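Local coordinates for ArsR family transcriptional regulator (Comamonas testosteroni, PDB 6UVU), which acts as an Sb(III)-responsive transcriptional repressor of the ArsR family, and probably binds DNA through a winged helix-turn-helix domain, at residues Val33-Val38 against Leu105-Leu110; Asn41-Arg46 against Val66-Gln71; His49-Ser54 against Thr60-Ala65. All blocks are in the same frame, centred on the assembly; numbering follows the deposited sequence.

Contact 1. Residues Val33-Val38 against Leu105-Leu110; sequences VVLFKV and LRMLEL
Leu35 is the first residue of Val33-Val38 to reach Leu105-Leu110, and it touches a single side chain there, Met107. Its CG stands anti to the backbone N (chi1 167°), which sends the branch toward helix 102-121, where it meets the methionine at a slant, and Leu35 CD2 ends 3.9 Å from Met107 CE. Leu35 also packs on Leu114 of the second subunit. One residue on, Phe36 leaves its helix at a slant, yet its ring swings back to the same methionine: Phe36 CZ lies 3.6 Å from Met107 CE, and Phe36 CE1 is 3.8 Å from Met107 SD. This is a Met-aromatic contact, with Met107 SD 4.8 Å from the centroid of the Phe36 ring and about 60° off its normal, so the sulfur sits obliquely to the ring. The methionine can serve both partners because its chain bends at chi2 and chi3, bringing the terminal methyl within touch of both the leucine branch and the ring. In the ArsR fold the first and last helices of the domain commonly build the dimer interface, and here helix 26-39 meets helix 102-121 in that setting: Phe36 packs on Leu39 of the second subunit, while Arg106 makes a salt bridge to Glu117 of that subunit. Further along, the backbone carbonyls of Lys37 and Val38 accept hydrogen bonds from Arg44, at the start of the next helix.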
# COMPACT_ATOMS: atom_id res chain seq x y z
N VAL B 33 6.17 -0.75 6.38
CA VAL B 33 6.81 0.01 5.31
C VAL B 33 7.41 -0.93 4.26
O VAL B 33 7.35 -0.67 3.05
CB VAL B 33 7.88 0.96 5.90
CG1 VAL B 33 8.88 1.38 4.86
CG2 VAL B 33 7.21 2.19 6.52
N VAL B 34 7.98 -2.05 4.72
CA VAL B 34 8.52 -3.04 3.79
C VAL B 34 7.42 -3.62 2.91
O VAL B 34 7.61 -3.83 1.71
CB VAL B 34 9.29 -4.14 4.57
CG1 VAL B 34 9.76 -5.25 3.65
CG2 VAL B 34 10.47 -3.52 5.31
N LEU B 35 6.24 -3.87 3.49
CA LEU B 35 5.09 -4.30 2.68
C LEU B 35 4.81 -3.31 1.55
O LEU B 35 4.72 -3.70 0.38
CB LEU B 35 3.86 -4.47 3.58
CG LEU B 35 2.47 -4.62 2.94
CD1 LEU B 35 2.42 -5.83 2.02
CD2 LEU B 35 1.41 -4.72 4.01
N PHE B 36 4.72 -2.01 1.88
CA PHE B 36 4.40 -1.01 0.86
C PHE B 36 5.52 -0.87 -0.18
O PHE B 36 5.23 -0.63 -1.36
CB PHE B 36 4.11 0.33 1.52
CG PHE B 36 2.78 0.39 2.22
CD1 PHE B 36 1.60 0.29 1.50
CD2 PHE B 36 2.71 0.56 3.60
CE1 PHE B 36 0.38 0.36 2.14
CE2 PHE B 36 1.48 0.62 4.25
CZ PHE B 36 0.31 0.53 3.52
N LYS B 37 6.80 -0.97 0.24
CA LYS B 37 7.90 -0.90 -0.72
C LYS B 37 7.79 -2.01 -1.76
O LYS B 37 7.98 -1.77 -2.96
CB LYS B 37 9.26 -0.97 -0.01
CG LYS B 37 9.70 0.31 0.70
CD LYS B 37 11.10 0.16 1.29
CE LYS B 37 11.44 1.31 2.26
NZ LYS B 37 12.75 1.07 2.92
N VAL B 38 7.50 -3.23 -1.33
CA VAL B 38 7.33 -4.34 -2.27
C VAL B 38 6.20 -4.03 -3.26
O VAL B 38 6.34 -4.22 -4.47
CB VAL B 38 7.08 -5.65 -1.51
CG1 VAL B 38 6.62 -6.73 -2.46
CG2 VAL B 38 8.34 -6.07 -0.78
N LEU B 105 -1.14 -10.10 0.02
CA LEU B 105 -2.37 -10.45 -0.69
C LEU B 105 -3.52 -9.53 -0.30
O LEU B 105 -4.24 -9.03 -1.16
CB LEU B 105 -2.74 -11.90 -0.43
CG LEU B 105 -3.90 -12.38 -1.29
CD1 LEU B 105 -3.52 -12.31 -2.76
CD2 LEU B 105 -4.26 -13.80 -0.89
N ARG B 106 -3.73 -9.31 1.00
CA ARG B 106 -4.80 -8.40 1.41
C ARG B 106 -4.57 -6.98 0.90
O ARG B 106 -5.53 -6.28 0.54
CB ARG B 106 -4.94 -8.37 2.93
CG ARG B 106 -4.64 -9.65 3.66
CD ARG B 106 -5.67 -9.92 4.73
NE ARG B 106 -5.84 -8.82 5.68
CZ ARG B 106 -5.56 -8.90 6.98
NH1 ARG B 106 -5.09 -10.04 7.50
NH2 ARG B 106 -5.75 -7.86 7.79
N MET B 107 -3.31 -6.55 0.84
CA MET B 107 -3.01 -5.19 0.39
C MET B 107 -3.22 -5.05 -1.11
O MET B 107 -3.75 -4.03 -1.58
CB MET B 107 -1.58 -4.80 0.79
CG MET B 107 -1.29 -3.27 0.71
SD MET B 107 -2.35 -2.18 1.72
CE MET B 107 -1.67 -2.48 3.36
N LEU B 108 -2.83 -6.08 -1.88
CA LEU B 108 -3.19 -6.12 -3.29
C LEU B 108 -4.71 -6.12 -3.48
O LEU B 108 -5.22 -5.38 -4.32
CB LEU B 108 -2.57 -7.35 -3.96
CG LEU B 108 -3.16 -7.87 -5.28
CD1 LEU B 108 -2.86 -6.94 -6.43
CD2 LEU B 108 -2.66 -9.30 -5.62
N GLU B 109 -5.44 -6.92 -2.70
CA GLU B 109 -6.89 -6.96 -2.83
C GLU B 109 -7.52 -5.60 -2.53
O GLU B 109 -8.48 -5.19 -3.19
CB GLU B 109 -7.49 -8.02 -1.91
CG GLU B 109 -7.22 -9.48 -2.32
CD GLU B 109 -7.79 -10.46 -1.31
OE1 GLU B 109 -8.41 -10.00 -0.32
OE2 GLU B 109 -7.65 -11.69 -1.51
N LEU B 110 -7.00 -4.90 -1.51
CA LEU B 110 -7.51 -3.56 -1.22
C LEU B 110 -7.26 -2.63 -2.39
O LEU B 110 -8.16 -1.89 -2.82
CB LEU B 110 -6.86 -3.01 0.05
CG LEU B 110 -7.29 -1.57 0.38
CD1 LEU B 110 -8.80 -1.49 0.58
CD2 LEU B 110 -6.54 -1.06 1.62

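Contact 2. Residues Asn41-Arg46 against Val66-Gln71; sequences NDTRLR and VGMKPQ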
# COMPACT_ATOMS: atom_id res chain seq x y z
N ASN B 41 5.55 -0.65 -6.93
CA ASN B 41 6.15 -0.72 -8.25
C ASN B 41 5.13 -1.26 -9.25
O ASN B 41 4.53 -2.32 -9.03
CB ASN B 41 7.40 -1.61 -8.25
CG ASN B 41 8.01 -1.77 -9.64
OD1 ASN B 41 7.68 -2.71 -10.36
ND2 ASN B 41 8.90 -0.86 -10.00
N ASP B 42 4.94 -0.52 -10.33
CA ASP B 42 4.03 -0.85 -11.43
C ASP B 42 4.13 -2.32 -11.85
O ASP B 42 3.16 -3.07 -11.79
CB ASP B 42 4.37 0.09 -12.59
CG ASP B 42 3.19 0.39 -13.46
OD1 ASP B 42 2.80 -0.50 -14.27
OD2 ASP B 42 2.65 1.52 -13.35
N THR B 43 5.33 -2.73 -12.26
CA THR B 43 5.51 -4.07 -12.81
C THR B 43 5.30 -5.15 -11.75
O THR B 43 4.65 -6.17 -12.02
CB THR B 43 6.91 -4.18 -13.42
OG1 THR B 43 6.92 -3.44 -14.64
CG2 THR B 43 7.29 -5.63 -13.68
N ARG B 44 5.83 -4.94 -10.53
CA ARG B 44 5.66 -5.95 -9.48
C ARG B 44 4.20 -6.15 -9.15
O ARG B 44 3.76 -7.27 -8.87
CB ARG B 44 6.41 -5.55 -8.21
CG ARG B 44 7.91 -5.66 -8.30
CD ARG B 44 8.51 -5.81 -6.92
NE ARG B 44 8.44 -4.57 -6.19
CZ ARG B 44 9.27 -3.54 -6.36
NH1 ARG B 44 10.24 -3.59 -7.27
NH2 ARG B 44 9.10 -2.44 -5.64
N LEU B 45 3.42 -5.06 -9.15
CA LEU B 45 2.03 -5.14 -8.75
C LEU B 45 1.22 -5.89 -9.79
O LEU B 45 0.34 -6.70 -9.45
CB LEU B 45 1.48 -3.72 -8.54
CG LEU B 45 0.08 -3.62 -7.92
CD1 LEU B 45 0.10 -4.12 -6.48
CD2 LEU B 45 -0.49 -2.19 -7.97
N ARG B 46 1.49 -5.64 -11.07
CA ARG B 46 0.81 -6.38 -12.14
C ARG B 46 1.20 -7.85 -12.11
O ARG B 46 0.35 -8.72 -12.32
CB ARG B 46 1.16 -5.76 -13.50
CG ARG B 46 0.66 -4.34 -13.68
CD ARG B 46 0.84 -3.91 -15.12
NE ARG B 46 -0.09 -4.60 -16.01
CZ ARG B 46 0.25 -5.11 -17.19
NH1 ARG B 46 1.51 -5.02 -17.60
NH2 ARG B 46 -0.66 -5.72 -17.95
N VAL B 66 1.42 -10.40 -18.81
CA VAL B 66 1.79 -8.98 -18.76
C VAL B 66 2.54 -8.67 -20.04
O VAL B 66 2.74 -9.54 -20.89
CB VAL B 66 2.61 -8.67 -17.50
CG1 VAL B 66 1.82 -9.02 -16.25
CG2 VAL B 66 3.94 -9.44 -17.51
N GLY B 67 2.98 -7.43 -20.21
CA GLY B 67 3.62 -7.16 -21.49
C GLY B 67 5.13 -7.34 -21.53
O GLY B 67 5.82 -6.44 -22.02
N MET B 68 5.67 -8.47 -21.06
CA MET B 68 7.09 -8.52 -20.73
C MET B 68 7.78 -9.78 -21.24
O MET B 68 7.13 -10.77 -21.60
CB MET B 68 7.30 -8.40 -19.22
CG MET B 68 6.76 -7.11 -18.63
SD MET B 68 6.86 -7.10 -16.84
CE MET B 68 8.61 -7.38 -16.59
N LYS B 69 9.12 -9.73 -21.26
CA LYS B 69 9.97 -10.82 -21.72
C LYS B 69 10.22 -11.81 -20.59
O LYS B 69 10.39 -11.41 -19.44
CB LYS B 69 11.31 -10.27 -22.21
CG LYS B 69 11.18 -9.32 -23.38
CD LYS B 69 12.31 -8.29 -23.39
CE LYS B 69 12.14 -7.35 -24.57
NZ LYS B 69 11.92 -8.11 -25.84
N PRO B 70 10.26 -13.11 -20.89
CA PRO B 70 10.41 -14.10 -19.81
C PRO B 70 11.63 -13.86 -18.93
O PRO B 70 11.55 -14.06 -17.72
CB PRO B 70 10.51 -15.43 -20.56
CG PRO B 70 9.85 -15.17 -21.87
CD PRO B 70 10.18 -13.75 -22.21
N GLN B 71 12.74 -13.42 -19.51
CA GLN B 71 13.98 -13.32 -18.73
C GLN B 71 13.88 -12.23 -17.66
O GLN B 71 14.31 -12.44 -16.52
CB GLN B 71 15.18 -13.08 -19.65
CG GLN B 71 16.07 -14.30 -19.80
CD GLN B 71 16.47 -14.91 -18.46
OE1 GLN B 71 16.90 -14.21 -17.54
NE2 GLN B 71 16.33 -16.23 -18.33
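Thr43 and Met68 meet tip to tip, the methyl of the threonine against the thioether end of the methionine. Thr43 CG2 is 3.5 Å from Met68 SD, and the terminal methyl is almost as near, with Met68 CE 3.6 Å from Thr43 CG2. A bend at chi3 (57°) folds the end of the methionine chain, letting sulfur and methyl share the one threonine methyl. The other half of the contact is made by Arg46 and Val66, whose side chains run alongside each other, pointing opposite ways. Val66 CG1 lies over one face of the guanidinium, off-centre, and Arg46 NH1 comes 3.8 Å from Val66 CB. At the edge of the same group is the backbone of Gly67, with Gly67 N 3.8 Å from Arg46 NH1. The polar grip on this arginine comes from the dimer partner: Arg46 NE hydrogen-bonds to the backbone O of Ile24 of the second subunit, whose Leu23 packs on both Arg46 and Val66.

Behind this first shell, the loop takes an inverse gamma turn centred on Gly67 as the chain leaves the preceding helix at Val66. On the other segment Asn41 is the N-cap of the helix carrying Thr43 and Arg46: Asn41 OD1 accepts from Arg44 N at 2.9 Å, on a lone pair in the carbonyl plane, with an N-H...O angle of 163°. The contact joins the N-terminal turn of helix 42-54 to the turn between helices 59-65 and 70-82, the turn of the helix-turn-helix; Thr43 also rests on Gln76, and Met68 on Val73, both of helix 70-82.

Contact 3. Residues His49-Ser54 against Thr60-Ala65; sequences HALARS and TDLAAA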
# COMPACT_ATOMS: atom_id res chain seq x y z
N HIS B 49 -0.75 -9.40 -9.23
CA HIS B 49 -2.14 -9.61 -9.57
C HIS B 49 -2.31 -10.80 -10.51
O HIS B 49 -3.19 -11.64 -10.30
CB HIS B 49 -2.75 -8.35 -10.19
CG HIS B 49 -4.22 -8.47 -10.42
ND1 HIS B 49 -4.89 -7.78 -11.41
CD2 HIS B 49 -5.16 -9.19 -9.77
CE1 HIS B 49 -6.17 -8.08 -11.37
NE2 HIS B 49 -6.37 -8.93 -10.38
N ALA B 50 -1.50 -10.87 -11.57
CA ALA B 50 -1.57 -12.00 -12.50
C ALA B 50 -1.35 -13.33 -11.79
O ALA B 50 -1.99 -14.33 -12.12
CB ALA B 50 -0.54 -11.82 -13.62
N LEU B 51 -0.46 -13.36 -10.78
CA LEU B 51 -0.27 -14.56 -9.97
C LEU B 51 -1.48 -14.83 -9.08
O LEU B 51 -1.86 -15.98 -8.87
CB LEU B 51 0.97 -14.42 -9.10
CG LEU B 51 2.29 -14.44 -9.84
CD1 LEU B 51 3.38 -13.95 -8.91
CD2 LEU B 51 2.56 -15.87 -10.32
N ALA B 52 -2.07 -13.77 -8.52
CA ALA B 52 -3.21 -13.94 -7.63
C ALA B 52 -4.44 -14.43 -8.39
O ALA B 52 -5.23 -15.20 -7.85
CB ALA B 52 -3.52 -12.62 -6.91
N ARG B 53 -4.64 -13.93 -9.62
CA ARG B 53 -5.79 -14.35 -10.44
C ARG B 53 -5.74 -15.85 -10.72
O ARG B 53 -6.73 -16.57 -10.56
CB ARG B 53 -5.82 -13.62 -11.78
CG ARG B 53 -5.99 -12.14 -11.72
CD ARG B 53 -6.25 -11.55 -13.11
NE ARG B 53 -7.62 -11.80 -13.58
CZ ARG B 53 -7.91 -12.37 -14.74
NH1 ARG B 53 -6.94 -12.73 -15.58
NH2 ARG B 53 -9.18 -12.56 -15.07
N SER B 54 -4.59 -16.31 -11.20
CA SER B 54 -4.39 -17.68 -11.67
C SER B 54 -4.07 -18.66 -10.55
O SER B 54 -4.12 -19.87 -10.79
CB SER B 54 -3.24 -17.72 -12.66
OG SER B 54 -2.03 -17.45 -11.96
N THR B 60 6.76 -18.30 -18.35
CA THR B 60 6.32 -18.11 -19.73
C THR B 60 4.87 -17.65 -19.81
O THR B 60 4.54 -16.74 -20.58
CB THR B 60 6.51 -19.42 -20.51
OG1 THR B 60 7.87 -19.51 -20.94
CG2 THR B 60 5.57 -19.50 -21.71
N ASP B 61 3.98 -18.28 -19.05
CA ASP B 61 2.60 -17.84 -19.00
C ASP B 61 2.49 -16.47 -18.35
O ASP B 61 1.80 -15.57 -18.86
CB ASP B 61 1.75 -18.86 -18.25
CG ASP B 61 1.73 -20.22 -18.92
OD1 ASP B 61 2.16 -20.33 -20.09
OD2 ASP B 61 1.30 -21.19 -18.26
N LEU B 62 3.17 -16.28 -17.22
CA LEU B 62 3.12 -15.01 -16.52
C LEU B 62 3.66 -13.87 -17.38
O LEU B 62 3.05 -12.81 -17.48
CB LEU B 62 3.87 -15.12 -15.20
CG LEU B 62 3.99 -13.83 -14.40
CD1 LEU B 62 2.63 -13.19 -14.21
CD2 LEU B 62 4.64 -14.12 -13.07
N ALA B 63 4.79 -14.09 -18.05
CA ALA B 63 5.34 -13.06 -18.93
C ALA B 63 4.42 -12.78 -20.11
O ALA B 63 4.36 -11.63 -20.58
CB ALA B 63 6.73 -13.48 -19.43
N ALA B 64 3.70 -13.79 -20.61
CA ALA B 64 2.71 -13.52 -21.65
C ALA B 64 1.56 -12.69 -21.10
O ALA B 64 1.10 -11.76 -21.76
CB ALA B 64 2.18 -14.82 -22.25
N ALA B 65 1.10 -13.01 -19.88
CA ALA B 65 -0.04 -12.30 -19.29
C ALA B 65 0.21 -10.80 -19.19
O ALA B 65 -0.69 -10.01 -19.46
CB ALA B 65 -0.35 -12.87 -17.90
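Ala50 and Leu62 form the tight centre of this contact, with Ala50 CB only 3.5 Å from Leu62 CD1 and the two CA atoms 6.9 Å apart. The small alanine lets Leu62 come close to helix 42-54. Leu62 reaches out with its chi1 near trans (176°) and divides its two methyls between neighbours: CD1 goes to the alanine, while Leu62 CD2 lies 3.9 Å from Leu51 CD2. The two leucine side chains cross at about a right angle. Leu51 starts off at a slant to helix 59-65, and it is the end of its chain that closes on Leu62.

The short helical segments approach to 10.3 Å between axes and cross at 118°. Helices 42-54, 59-65 and 70-82 pack together as the helical part of the winged helix-turn-helix domain. Helix 70-82 closes the third side, where Leu77 packs on both Leu51 and Leu62, and Val73 on Leu62. In the helix-turn-helix, helix 59-65 is the first helix of the motif, and helix 70-82 is its probable recognition helix.

Packing slackens toward Ala65, an exposed residue whose CB stands 4.4 Å from Ala50 CB and barely grazes it. Ala50 itself is buried, and Leu23 of the second subunit packs on it as well. Near the exposed C-terminal end of helix 42-54 the chemistry turns polar: Ser54 OG donates to the carbonyl of Ala50 one turn back, with Ser54 OG 3.1 Å from Ala50 O, and the same hydroxyl is hydrogen-bonded to the backbone N of Gly56, which ties the serine to the loop leading into helix 59-65.

Contacts 2 and 3 share helix 42-54, and contact 1 reaches it through Leu108. The centres of contacts 2 and 3 are about 9 Å apart, while contact 1 lies about 17 Å from contact 2 and 18 Å from contact 3, centre to centre. Along the chain the pairings enclose one another, 49-54 with 60-65 innermost, then 41-46 with 66-71, and 33-38 with 105-110 outermost. Leu108 packs against Leu45, His49 and Ala52, and Met68 O touches Ala63 CB where contacts 2 and 3 meet. Every contact also touches the second subunit, so the dimer interface reaches from helices 26-39 and 102-121 to the probable DNA-binding helix-turn-helix.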